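BDI-0842-like domain-containing protein (Parabacteroides distasonis, PDB 4JM1) is of unknown function but folds into a small alpha/beta domain resembling the prodomain of alpha-lytic protease. Local coordinates at residues Y5-K16 and F24-D32; D34-L45 and G76-K84. One frame throughout, in Å; residues are numbered along the deposited sequence. Where two conformers were deposited one is given.

Contact 1: Y5-K16 and F24-D32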
loop_
_atom_site.group_PDB
_atom_site.type_symbol
_atom_site.label_atom_id
_atom_site.label_comp_id
_atom_site.label_asym_id
_atom_site.label_seq_id
_atom_site.Cartn_x
_atom_site.Cartn_y
_atom_site.Cartn_z
ATOM N N TYR A 5 -10.129 -6.272 2.131
ATOM C CA TYR A 5 -9.259 -5.414 2.944
ATOM C C TYR A 5 -9.074 -4.030 2.317
ATOM O O TYR A 5 -9.252 -3.017 2.990
ATOM C CB TYR A 5 -7.908 -6.100 3.211
ATOM C CG TYR A 5 -6.969 -5.253 4.037
ATOM C CD1 TYR A 5 -7.235 -4.963 5.363
ATOM C CD2 TYR A 5 -5.829 -4.683 3.472
ATOM C CE1 TYR A 5 -6.394 -4.144 6.108
ATOM C CE2 TYR A 5 -4.988 -3.884 4.220
ATOM C CZ TYR A 5 -5.280 -3.583 5.515
ATOM O OH TYR A 5 -4.450 -2.788 6.254
ATOM N N ILE A 6 -8.760 -4.007 1.022
ATOM C CA ILE A 6 -8.591 -2.737 0.315
ATOM C C ILE A 6 -9.878 -1.887 0.442
ATOM O O ILE A 6 -9.821 -0.675 0.694
ATOM C CB ILE A 6 -8.224 -2.981 -1.169
ATOM C CG1 ILE A 6 -6.767 -3.466 -1.242
ATOM C CG2 ILE A 6 -8.401 -1.686 -2.014
ATOM C CD1 ILE A 6 -6.372 -3.978 -2.593
ATOM N N ASP A 7 -11.029 -2.542 0.244
ATOM C CA ASP A 7 -12.298 -1.806 0.329
ATOM C C ASP A 7 -12.638 -1.301 1.728
ATOM O O ASP A 7 -13.489 -0.420 1.885
ATOM C CB ASP A 7 -13.451 -2.596 -0.302
ATOM C CG ASP A 7 -13.294 -2.805 -1.806
ATOM O OD1 ASP A 7 -12.441 -2.122 -2.432
ATOM O OD2 ASP A 7 -14.040 -3.668 -2.355
ATOM N N THR A 8 -11.994 -1.850 2.751
ATOM C CA THR A 8 -12.158 -1.381 4.122
ATOM C C THR A 8 -11.221 -0.223 4.465
ATOM O O THR A 8 -11.608 0.677 5.198
ATOM C CB THR A 8 -12.024 -2.536 5.097
ATOM O OG1 THR A 8 -13.051 -3.495 4.821
ATOM C CG2 THR A 8 -12.159 -2.093 6.557
ATOM N N ILE A 9 -10.002 -0.242 3.949
ATOM C CA ILE A 9 -9.054 0.816 4.278
ATOM C C ILE A 9 -9.187 2.041 3.363
ATOM O O ILE A 9 -8.742 3.125 3.747
ATOM C CB ILE A 9 -7.574 0.324 4.298
ATOM C CG1 ILE A 9 -7.091 -0.142 2.917
ATOM C CG2 ILE A 9 -7.377 -0.808 5.324
ATOM C CD1 ILE A 9 -5.555 -0.373 2.857
ATOM N N THR A 10 -9.753 1.861 2.153
ATOM C CA THR A 10 -9.840 2.959 1.191
ATOM C C THR A 10 -10.738 4.075 1.719
ATOM O O THR A 10 -11.903 3.872 2.037
ATOM C CB THR A 10 -10.313 2.447 -0.188
ATOM O OG1 THR A 10 -9.304 1.556 -0.707
ATOM C CG2 THR A 10 -10.508 3.596 -1.168
ATOM N N GLY A 11 -10.167 5.279 1.784
ATOM C CA GLY A 11 -10.861 6.403 2.367
ATOM C C GLY A 11 -11.038 6.348 3.861
ATOM O O GLY A 11 -11.810 7.120 4.415
ATOM N N PHE A 12 -10.387 5.385 4.505
ATOM C CA PHE A 12 -10.395 5.250 5.953
ATOM C C PHE A 12 -9.006 5.604 6.511
ATOM O O PHE A 12 -8.868 6.526 7.275
ATOM C CB PHE A 12 -10.818 3.833 6.390
ATOM C CG PHE A 12 -10.732 3.641 7.848
ATOM C CD1 PHE A 12 -11.671 4.238 8.671
ATOM C CD2 PHE A 12 -9.727 2.864 8.411
ATOM C CE1 PHE A 12 -11.594 4.095 10.044
ATOM C CE2 PHE A 12 -9.646 2.698 9.796
ATOM C CZ PHE A 12 -10.588 3.308 10.611
ATOM N N SER A 13 -8.001 4.852 6.093
ATOM C CA SER A 13 -6.628 5.013 6.548
ATOM C C SER A 13 -5.648 5.327 5.401
ATOM O O SER A 13 -4.425 5.478 5.603
ATOM C CB SER A 13 -6.184 3.772 7.305
ATOM O OG SER A 13 -6.402 2.623 6.527
ATOM N N CYS A 14 -6.200 5.431 4.197
ATOM C CA CYS A 14 -5.459 5.819 3.020
ATOM C C CYS A 14 -6.441 6.352 1.989
ATOM O O CYS A 14 -7.653 6.367 2.251
ATOM C CB CYS A 14 -4.685 4.644 2.474
ATOM S SG CYS A 14 -5.741 3.338 1.724
ATOM N N GLU A 15 -5.945 6.861 0.862
ATOM C CA GLU A 15 -6.822 7.356 -0.185
ATOM C C GLU A 15 -7.126 6.366 -1.285
ATOM O O GLU A 15 -8.231 6.377 -1.811
ATOM C CB GLU A 15 -6.325 8.694 -0.739
ATOM C CG GLU A 15 -6.377 9.742 0.372
ATOM C CD GLU A 15 -6.270 11.181 -0.049
ATOM O OE1 GLU A 15 -6.396 11.494 -1.249
ATOM O OE2 GLU A 15 -6.063 12.017 0.880
ATOM N N LYS A 16 -6.163 5.499 -1.603
ATOM C CA LYS A 16 -6.322 4.474 -2.630
ATOM C C LYS A 16 -5.299 3.374 -2.337
ATOM O O LYS A 16 -4.265 3.633 -1.729
ATOM C CB LYS A 16 -6.116 5.080 -4.032
ATOM C CG LYS A 16 -6.527 4.181 -5.199
ATOM C CD LYS A 16 -6.565 4.920 -6.538
ATOM C CE LYS A 16 -6.802 3.944 -7.710
ATOM N NZ LYS A 16 -7.266 4.582 -9.013
ATOM N N PHE A 24 3.037 -6.980 -4.341
ATOM C CA PHE A 24 3.050 -5.962 -3.297
ATOM C C PHE A 24 1.676 -5.323 -3.137
ATOM O O PHE A 24 0.919 -5.171 -4.099
ATOM C CB PHE A 24 4.105 -4.882 -3.579
ATOM C CG PHE A 24 5.526 -5.378 -3.442
ATOM C CD1 PHE A 24 6.188 -5.933 -4.514
ATOM C CD2 PHE A 24 6.183 -5.304 -2.249
ATOM C CE1 PHE A 24 7.500 -6.404 -4.394
ATOM C CE2 PHE A 24 7.498 -5.771 -2.112
ATOM C CZ PHE A 24 8.153 -6.302 -3.182
ATOM N N LEU A 25 1.396 -4.910 -1.913
ATOM C CA LEU A 25 0.224 -4.070 -1.612
ATOM C C LEU A 25 0.720 -2.636 -1.576
ATOM O O LEU A 25 1.561 -2.292 -0.741
ATOM C CB LEU A 25 -0.425 -4.460 -0.279
ATOM C CG LEU A 25 -1.553 -3.556 0.226
ATOM C CD1 LEU A 25 -2.681 -3.405 -0.786
ATOM C CD2 LEU A 25 -2.072 -4.112 1.570
ATOM N N VAL A 26 0.215 -1.837 -2.506
ATOM C CA VAL A 26 0.589 -0.438 -2.655
ATOM C C VAL A 26 -0.523 0.441 -2.081
ATOM O O VAL A 26 -1.710 0.262 -2.433
ATOM C CB VAL A 26 0.843 -0.060 -4.111
ATOM C CG1 VAL A 26 1.226 1.427 -4.221
ATOM C CG2 VAL A 26 1.934 -0.960 -4.736
ATOM N N ILE A 27 -0.131 1.311 -1.152
ATOM C CA ILE A 27 -1.049 2.166 -0.429
ATOM C C ILE A 27 -0.657 3.626 -0.640
ATOM O O ILE A 27 0.474 4.015 -0.335
ATOM C CB ILE A 27 -1.092 1.776 1.058
ATOM C CG1 ILE A 27 -1.563 0.293 1.186
ATOM C CG2 ILE A 27 -2.000 2.713 1.835
ATOM C CD1 ILE A 27 -1.520 -0.312 2.560
ATOM N N ALA A 28 -1.616 4.413 -1.139
ATOM C CA ALA A 28 -1.401 5.826 -1.452
ATOM C C ALA A 28 -2.014 6.682 -0.342
ATOM O O ALA A 28 -3.199 6.546 -0.029
ATOM C CB ALA A 28 -2.013 6.179 -2.808
ATOM N N ILE A 29 -1.191 7.564 0.222
ATOM C CA ILE A 29 -1.575 8.476 1.292
ATOM C C ILE A 29 -1.329 9.939 0.886
ATOM O O ILE A 29 -0.594 10.236 -0.076
ATOM C CB ILE A 29 -0.794 8.171 2.620
ATOM C CG1 ILE A 29 0.717 8.374 2.423
ATOM C CG2 ILE A 29 -1.105 6.757 3.103
ATOM C CD1 ILE A 29 1.474 8.503 3.730
ATOM N N ASP A 30 -1.990 10.854 1.605
ATOM C CA ASP A 30 -1.754 12.275 1.391
ATOM C C ASP A 30 -0.496 12.706 2.168
ATOM O O ASP A 30 -0.571 13.278 3.259
ATOM C CB ASP A 30 -2.981 13.090 1.809
ATOM C CG ASP A 30 -2.898 14.540 1.368
ATOM O OD1 ASP A 30 -2.058 14.889 0.501
ATOM O OD2 ASP A 30 -3.700 15.337 1.909
ATOM N N ALA A 31 0.663 12.404 1.601
ATOM C CA ALA A 31 1.932 12.547 2.300
ATOM C C ALA A 31 2.416 13.992 2.314
ATOM O O ALA A 31 2.344 14.686 1.319
ATOM C CB ALA A 31 2.988 11.666 1.648
ATOM N N ASP A 32 2.975 14.388 3.450
ATOM C CA ASP A 32 3.636 15.699 3.587
ATOM C C ASP A 32 5.121 15.662 3.191
ATOM O O ASP A 32 5.735 16.716 2.954
ATOM C CB ASP A 32 3.524 16.195 5.040
ATOM C CG ASP A 32 2.097 16.572 5.443
ATOM O OD1 ASP A 32 1.214 16.751 4.569
ATOM O OD2 ASP A 32 1.855 16.702 6.660
#
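Tyr5 and Leu25 meet because both swing their side chains opposite the backbone N, with chi1 180° for Tyr5 and 173° for Leu25. Leu25 CD2 then lies at the edge of the Tyr5 ring, near its plane, 3.9 Å from Tyr5 CE2. The two side chains are roughly perpendicular. The other branch of Leu25, CD1, serves Ile6 and sits 4.1 Å from Ile6 CG1, the two side chains running antiparallel past one another. Ile9 holds CG1 between its backbone N and carbonyl carbon (chi1 64°). This brings its CD1 to 4.0 Å from Ile27 CD1. The second branch of Ile27 packs against Cys14, where Ile27 CG2 is 3.4 Å from Cys14 CB, tighter than usual for two carbons. Cys14 SG lies alongside the same methyl.

Beyond Cys14 the backbones pair. Glu15 N donates to Ala28 O at 2.9 Å, and Ala28 N donates to Lys16 O at 2.8 Å. Glu15 and Lys16 thus both face Ala28, which makes a classic beta bulge at the start of strand 16-19. Glu15 OE2 comes to 3.4 Å from Asp30 CB. The two carboxylates are near each other but not in contact. Such like charges would probably repel, but Asp30 OD1 forms a salt bridge with Lys65, which would probably offset this repulsion.

The contact joins helix 3-9 and the loop after it to strand 24-29, with the bulge leading into a beta hairpin. Tyr5 OH is hydrogen-bonded to Glu47 of helix 38-50, and the Tyr5 hydroxyl also packs against the Phe44 ring. Strand 24-29 lies between strands 16-19 and 58-63, antiparallel to the first and parallel to the second.

Contact 2: D34-L45 and G76-K84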
loop_
_atom_site.group_PDB
_atom_site.type_symbol
_atom_site.label_atom_id
_atom_site.label_comp_id
_atom_site.label_asym_id
_atom_site.label_seq_id
_atom_site.Cartn_x
_atom_site.Cartn_y
_atom_site.Cartn_z
ATOM N N ASP A 34 8.516 13.225 1.143
ATOM C CA ASP A 34 8.777 12.328 -0.012
ATOM C C ASP A 34 9.603 11.089 0.359
ATOM O O ASP A 34 10.099 10.372 -0.514
ATOM C CB ASP A 34 9.431 13.098 -1.176
ATOM C CG ASP A 34 10.846 13.586 -0.866
ATOM O OD1 ASP A 34 11.402 13.261 0.203
ATOM O OD2 ASP A 34 11.408 14.316 -1.728
ATOM N N SER A 35 9.726 10.836 1.659
ATOM C CA SER A 35 10.435 9.676 2.155
ATOM C C SER A 35 10.105 9.504 3.631
ATOM O O SER A 35 9.481 10.381 4.245
ATOM C CB SER A 35 11.958 9.875 2.007
ATOM O OG SER A 35 12.404 10.956 2.808
ATOM N N GLY A 36 10.469 8.349 4.180
ATOM C CA GLY A 36 10.409 8.137 5.606
ATOM C C GLY A 36 9.198 7.429 6.180
ATOM O O GLY A 36 8.957 7.523 7.374
ATOM N N TYR A 37 8.459 6.701 5.353
ATOM C CA TYR A 37 7.214 6.075 5.787
ATOM C C TYR A 37 7.321 4.556 5.994
ATOM O O TYR A 37 6.313 3.828 5.951
ATOM C CB TYR A 37 6.056 6.415 4.841
ATOM C CG TYR A 37 5.699 7.893 4.825
ATOM C CD1 TYR A 37 6.396 8.778 4.026
ATOM C CD2 TYR A 37 4.669 8.399 5.634
ATOM C CE1 TYR A 37 6.082 10.133 3.999
ATOM C CE2 TYR A 37 4.341 9.757 5.602
ATOM C CZ TYR A 37 5.066 10.623 4.799
ATOM O OH TYR A 37 4.750 11.968 4.755
ATOM N N ASP A 38 8.518 4.067 6.297
ATOM C CA ASP A 38 8.655 2.634 6.486
ATOM C C ASP A 38 7.814 2.117 7.654
ATOM O O ASP A 38 7.347 0.992 7.607
ATOM C CB ASP A 38 10.106 2.218 6.707
ATOM C CG ASP A 38 10.986 2.360 5.470
ATOM O OD1 ASP A 38 10.498 2.683 4.351
ATOM O OD2 ASP A 38 12.217 2.082 5.617
HETATM N N MSE A 39 7.730 2.879 8.746
HETATM C CA MSE A 39 6.970 2.373 9.904
HETATM C C MSE A 39 5.476 2.195 9.577
HETATM O O MSE A 39 4.837 1.225 9.986
HETATM C CB MSE A 39 7.148 3.250 11.139
HETATM C CG MSE A 39 8.561 3.259 11.664
HETATM SE SE MSE A 39 8.889 4.191 13.307
HETATM C CE MSE A 39 8.171 2.737 14.373
ATOM N N LEU A 40 4.939 3.136 8.822
ATOM C CA LEU A 40 3.564 3.033 8.328
ATOM C C LEU A 40 3.393 1.799 7.452
ATOM O O LEU A 40 2.431 1.034 7.632
ATOM C CB LEU A 40 3.177 4.307 7.570
ATOM C CG LEU A 40 1.765 4.333 6.981
ATOM C CD1 LEU A 40 0.702 4.349 8.088
ATOM C CD2 LEU A 40 1.626 5.514 6.008
ATOM N N ALA A 41 4.350 1.562 6.563
ATOM C CA ALA A 41 4.303 0.388 5.700
ATOM C C ALA A 41 4.263 -0.890 6.516
ATOM O O ALA A 41 3.487 -1.794 6.226
ATOM C CB ALA A 41 5.512 0.355 4.735
ATOM N N SER A 42 5.074 -0.943 7.583
ATOM C CA SER A 42 5.123 -2.152 8.399
ATOM C C SER A 42 3.814 -2.356 9.160
ATOM O O SER A 42 3.335 -3.489 9.305
ATOM C CB SER A 42 6.313 -2.119 9.362
ATOM O OG SER A 42 6.292 -3.269 10.189
ATOM N N GLN A 43 3.213 -1.270 9.626
ATOM C CA GLN A 43 1.916 -1.378 10.309
ATOM C C GLN A 43 0.813 -1.875 9.370
ATOM O O GLN A 43 0.000 -2.724 9.759
ATOM C CB GLN A 43 1.526 -0.043 10.952
ATOM C CG GLN A 43 2.464 0.388 12.083
ATOM C CD GLN A 43 2.241 -0.419 13.326
ATOM O OE1 GLN A 43 2.998 -1.341 13.663
ATOM N NE2 GLN A 43 1.170 -0.094 14.014
ATOM N N PHE A 44 0.780 -1.346 8.155
ATOM C CA PHE A 44 -0.168 -1.814 7.176
ATOM C C PHE A 44 0.063 -3.293 6.818
ATOM O O PHE A 44 -0.882 -4.065 6.641
ATOM C CB PHE A 44 -0.128 -0.968 5.910
ATOM C CG PHE A 44 -1.090 0.186 5.907
ATOM C CD1 PHE A 44 -2.460 -0.043 5.941
ATOM C CD2 PHE A 44 -0.634 1.488 5.782
ATOM C CE1 PHE A 44 -3.364 1.006 5.913
ATOM C CE2 PHE A 44 -1.531 2.559 5.738
ATOM C CZ PHE A 44 -2.896 2.320 5.812
ATOM N N LEU A 45 1.329 -3.693 6.674
ATOM C CA LEU A 45 1.602 -5.103 6.335
ATOM C C LEU A 45 1.089 -6.025 7.430
ATOM O O LEU A 45 0.441 -7.028 7.164
ATOM C CB LEU A 45 3.093 -5.319 6.082
ATOM C CG LEU A 45 3.559 -6.718 5.678
ATOM C CD1 LEU A 45 2.845 -7.228 4.419
ATOM C CD2 LEU A 45 5.097 -6.742 5.530
ATOM N N GLY A 76 5.467 5.344 -9.514
ATOM C CA GLY A 76 5.803 6.498 -8.687
ATOM C C GLY A 76 6.795 6.178 -7.593
ATOM O O GLY A 76 7.071 5.003 -7.288
ATOM N N LYS A 77 7.293 7.225 -6.959
ATOM C CA LYS A 77 8.274 7.031 -5.908
ATOM C C LYS A 77 7.627 6.308 -4.713
ATOM O O LYS A 77 6.548 6.675 -4.251
ATOM C CB LYS A 77 8.830 8.349 -5.423
ATOM C CG LYS A 77 10.058 8.201 -4.514
ATOM C CD LYS A 77 10.480 9.523 -3.885
ATOM C CE LYS A 77 11.675 9.337 -3.063
ATOM N NZ LYS A 77 12.014 10.576 -2.382
ATOM N N ARG A 78 8.301 5.268 -4.231
ATOM C CA ARG A 78 7.930 4.594 -3.000
ATOM C C ARG A 78 8.540 5.387 -1.846
ATOM O O ARG A 78 9.769 5.468 -1.701
ATOM C CB ARG A 78 8.406 3.139 -2.977
ATOM C CG ARG A 78 7.645 2.221 -3.915
ATOM C CD ARG A 78 7.931 2.372 -5.427
ATOM N NE ARG A 78 7.294 1.267 -6.137
ATOM C CZ ARG A 78 6.238 1.338 -6.953
ATOM N NH1 ARG A 78 5.750 2.502 -7.345
ATOM N NH2 ARG A 78 5.698 0.231 -7.449
ATOM N N ILE A 79 7.661 5.957 -1.029
ATOM C CA ILE A 79 8.038 6.789 0.107
ATOM C C ILE A 79 8.190 6.023 1.411
ATOM O O ILE A 79 8.621 6.569 2.437
ATOM C CB ILE A 79 7.100 8.018 0.230
ATOM C CG1 ILE A 79 5.686 7.644 0.660
ATOM C CG2 ILE A 79 7.106 8.844 -1.116
ATOM C CD1 ILE A 79 4.718 8.791 0.812
ATOM N N GLY A 80 7.800 4.751 1.394
ATOM C CA GLY A 80 8.005 3.850 2.510
ATOM C C GLY A 80 7.811 2.422 2.024
ATOM O O GLY A 80 7.145 2.186 1.017
ATOM N N LYS A 81 8.388 1.456 2.746
ATOM C CA LYS A 81 8.288 0.069 2.376
ATOM C C LYS A 81 8.456 -0.821 3.583
ATOM O O LYS A 81 9.091 -0.420 4.579
ATOM C CB LYS A 81 9.318 -0.269 1.282
ATOM C CG LYS A 81 10.770 -0.286 1.699
ATOM C CD LYS A 81 11.627 -0.603 0.464
ATOM C CE LYS A 81 13.091 -0.742 0.795
ATOM N NZ LYS A 81 13.799 0.565 0.734
ATOM N N ALA A 82 7.913 -2.026 3.477
ATOM C CA ALA A 82 8.060 -3.098 4.472
ATOM C C ALA A 82 7.925 -4.431 3.751
ATOM O O ALA A 82 7.011 -4.617 2.947
ATOM C CB ALA A 82 6.988 -2.987 5.555
ATOM N N TYR A 83 8.826 -5.372 4.059
ATOM C CA TYR A 83 8.808 -6.706 3.470
ATOM C C TYR A 83 8.283 -7.761 4.422
ATOM O O TYR A 83 8.450 -7.642 5.629
ATOM C CB TYR A 83 10.237 -7.100 3.053
ATOM C CG TYR A 83 10.851 -6.183 1.993
ATOM C CD1 TYR A 83 10.636 -6.428 0.649
ATOM C CD2 TYR A 83 11.641 -5.115 2.341
ATOM C CE1 TYR A 83 11.201 -5.615 -0.336
ATOM C CE2 TYR A 83 12.220 -4.296 1.380
ATOM C CZ TYR A 83 11.972 -4.561 0.028
ATOM O OH TYR A 83 12.537 -3.743 -0.934
ATOM N N LYS A 84 7.683 -8.786 3.838
ATOM C CA LYS A 84 7.208 -10.009 4.540
ATOM C C LYS A 84 8.281 -10.645 5.426
ATOM O O LYS A 84 9.469 -10.630 5.092
ATOM C CB LYS A 84 6.729 -11.029 3.489
ATOM C CG LYS A 84 6.781 -12.525 3.898
ATOM C CD LYS A 84 6.282 -13.410 2.776
ATOM C CE LYS A 84 7.330 -13.574 1.692
ATOM N NZ LYS A 84 6.722 -13.919 0.360
ATOM O OXT LYS A 84 7.964 -11.171 6.511
HETATM O O HOH W 1 11.739 12.780 -4.314
HETATM O O HOH W 2 14.037 11.903 -0.786
HETATM O O HOH W 3 9.597 -1.288 7.228
#
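Ile79 runs alongside the Tyr37 ring, with Tyr37 CD1 3.6 Å from Ile79 CG1. Ile79 O sits at the ring edge, in its plane, and also accepts from Tyr37 N at 2.9 Å. Asp38 OD1 takes Lys81 N at 2.9 Å, met from above the carboxylate plane. Gly80 lets the two backbones close in, since a CB there would clash with Tyr37 C. Ala41 CB and Ala82 CB meet at 3.7 Å, and Leu45 CD2 rests 3.5 Å from Tyr83 O.

At the other end, the extended Lys77 chain brings NZ to 2.7 Å from Asp34 O. Its salt bridge to Asp34 OD1 is long, and two waters link NZ to the carboxylate. Farther out, Tyr37 OH bonds to Ser33 N, pinning the ring across the turn before the helix. With an alanine in place of Tyr37, Ile79 would probably lose its flat neighbour and Ser33 N its hydroxyl partner.

Tyr37 is the N-cap residue of helix 38-50, whose segment 38-45 crosses edge strand 78-83 at -43°. That strand pairs with strand 58-63, with a classic beta bulge where Ile79 and Gly80 face Ile61.

Contacts 1 and 2 lie in series along the chain, with centres about 12 Å apart. Strand 24-29 leads through a loop into helix 38-50, so the second segment of contact 1 runs on toward the first of contact 2. Both contacts reach the same four-stranded sheet. Phe44, on the contact 2 helix, packs on contact 1, not strand 78-83: its CG is 3.4 Å from Ile27 CD1, and its CD1 is 3.4 Å from Tyr5 OH. A second seam lies at the loop, where Ala31 CB is 3.5 Å from Ile79 CD1. No active site is known. A 1,2-ethanediol, probably from the crystallisation liquor, lies about 3 Å from the Ile9 side chain in contact 1.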